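Local coordinates for protein 5'-Methylthioadenosine Nucleosidase (Arabidopsis thaliana, PDB 2H8G) that belongs to the phosphorylase superfamily as a nucleosidase of mixed alpha/beta fold and holds adenine in its ligand pocket, at residues F46-T51 with I74-P79. Numbering follows the deposited sequence.
Sequences FGLSET and INVVCP
Leu-48 packs on Ile-74 and Val-76, and Phe-46 on Ile-74, where a Schellman motif ends helix 36-45 and the chain turns into the short edge strand 49-50 of the mixed sheet in this phosphorylase-superfamily fold. Gly-47, with its positive phi of 53°, is the C-prime residue of the motif: Leu-48 N hydrogen-bonds back to Val-43 O and Gly-47 N to Asn-44 O. The reversal leaves the residues before and after the glycine both directed at strand 72-78. Strand 63-69 lies between the two segments in the sheet, pairing antiparallel with each through Ser-49 to His-66 and Ile-74 to Gly-67, so the two segments share no backbone pairing and meet mainly through side chains, with Leu-48 CA and Ile-74 CA 8.0 Å apart.

The side-chain contacts are all apolar. Ile-74 and Val-76, alternate residues of one strand, present their side chains on the same sheet face. Ile-74 sends its two branches to different partners. CG1, anti to its own carbonyl carbon (chi1 -56°), carries CD1 obliquely to the Phe-46 ring, 3.8 Å from Phe-46 CD2, while Ile-74 CG2 lies 4.2 Å from Leu-48 CD1. That ring also packs edge-to-face with His-69 and touches Thr-253 and Ile-256 of helix 233-259; Ile-256 also touches Ile-74. Leu-48 is buried and crosses both strand side chains at about a right angle. Its CD2 sits 4.2 Å from Ile-74 O. Its extended chain (chi2 178°) brings CD1 to Val-76 as well: Leu-48 CD1 and Val-76 CG2 are 3.4 Å apart, closer than two methyl groups normally sit.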
# COMPACT_ATOMS: atom_id res chain seq x y z
N PHE A 46 -18.80 -11.20 19.77
CA PHE A 46 -19.12 -10.03 20.58
C PHE A 46 -20.38 -9.32 20.09
O PHE A 46 -20.69 -8.21 20.53
CB PHE A 46 -17.95 -9.05 20.59
CG PHE A 46 -16.73 -9.57 21.31
CD1 PHE A 46 -15.97 -10.61 20.77
CD2 PHE A 46 -16.36 -9.05 22.55
CE1 PHE A 46 -14.87 -11.11 21.45
CE2 PHE A 46 -15.26 -9.55 23.23
CZ PHE A 46 -14.51 -10.58 22.68
N GLY A 47 -21.11 -9.98 19.19
CA GLY A 47 -22.34 -9.41 18.67
C GLY A 47 -22.20 -8.01 18.10
O GLY A 47 -23.04 -7.14 18.35
N LEU A 48 -21.13 -7.78 17.34
CA LEU A 48 -20.90 -6.47 16.74
C LEU A 48 -21.87 -6.27 15.57
O LEU A 48 -22.20 -7.22 14.86
CB LEU A 48 -19.46 -6.37 16.24
CG LEU A 48 -18.35 -6.64 17.26
CD1 LEU A 48 -17.00 -6.55 16.57
CD2 LEU A 48 -18.43 -5.65 18.40
N SER A 49 -22.32 -5.04 15.38
CA SER A 49 -23.25 -4.73 14.30
C SER A 49 -22.54 -4.04 13.15
O SER A 49 -21.69 -3.17 13.36
CB SER A 49 -24.38 -3.84 14.82
OG SER A 49 -25.11 -4.48 15.85
N GLU A 50 -22.90 -4.42 11.93
CA GLU A 50 -22.31 -3.83 10.74
C GLU A 50 -22.91 -2.45 10.49
O GLU A 50 -24.09 -2.34 10.18
CB GLU A 50 -22.57 -4.72 9.52
CG GLU A 50 -21.80 -4.32 8.28
CD GLU A 50 -22.19 -5.14 7.06
OE1 GLU A 50 -22.26 -6.38 7.17
OE2 GLU A 50 -22.41 -4.53 5.99
N THR A 51 -22.10 -1.41 10.64
CA THR A 51 -22.57 -0.05 10.43
C THR A 51 -23.01 0.11 8.98
O THR A 51 -22.24 -0.13 8.05
CB THR A 51 -21.46 0.99 10.71
OG1 THR A 51 -20.37 0.78 9.81
CG2 THR A 51 -20.97 0.86 12.14
N ILE A 74 -15.36 -1.48 20.71
CA ILE A 74 -14.68 -2.35 19.76
C ILE A 74 -15.09 -2.07 18.33
O ILE A 74 -16.27 -2.09 17.99
CB ILE A 74 -14.97 -3.84 20.05
CG1 ILE A 74 -14.57 -4.16 21.49
CG2 ILE A 74 -14.20 -4.72 19.07
CD1 ILE A 74 -14.87 -5.59 21.89
N ASN A 75 -14.10 -1.79 17.49
CA ASN A 75 -14.34 -1.53 16.08
C ASN A 75 -13.56 -2.57 15.28
O ASN A 75 -12.42 -2.89 15.62
CB ASN A 75 -13.87 -0.12 15.71
CG ASN A 75 -14.72 0.97 16.33
OD1 ASN A 75 -14.21 1.87 17.00
ND2 ASN A 75 -16.03 0.89 16.12
N VAL A 76 -14.19 -3.13 14.26
CA VAL A 76 -13.54 -4.11 13.40
C VAL A 76 -13.68 -3.60 11.98
O VAL A 76 -14.80 -3.37 11.51
CB VAL A 76 -14.19 -5.50 13.51
CG1 VAL A 76 -13.51 -6.47 12.55
CG2 VAL A 76 -14.09 -6.01 14.94
N VAL A 77 -12.56 -3.41 11.29
CA VAL A 77 -12.61 -2.91 9.92
C VAL A 77 -11.99 -3.89 8.93
O VAL A 77 -10.94 -4.48 9.19
CB VAL A 77 -11.90 -1.55 9.81
CG1 VAL A 77 -12.57 -0.56 10.75
CG2 VAL A 77 -10.43 -1.69 10.16
N CYS A 78 -12.67 -4.06 7.80
CA CYS A 78 -12.23 -4.97 6.75
C CYS A 78 -12.27 -4.23 5.42
O CYS A 78 -13.17 -3.41 5.19
CB CYS A 78 -13.16 -6.18 6.66
SG CYS A 78 -13.36 -7.08 8.20
N PRO A 79 -11.32 -4.52 4.51
CA PRO A 79 -11.26 -3.87 3.20
C PRO A 79 -12.49 -4.18 2.34
O PRO A 79 -12.80 -3.46 1.40
CB PRO A 79 -9.96 -4.40 2.61
CG PRO A 79 -9.83 -5.76 3.23
CD PRO A 79 -10.22 -5.48 4.67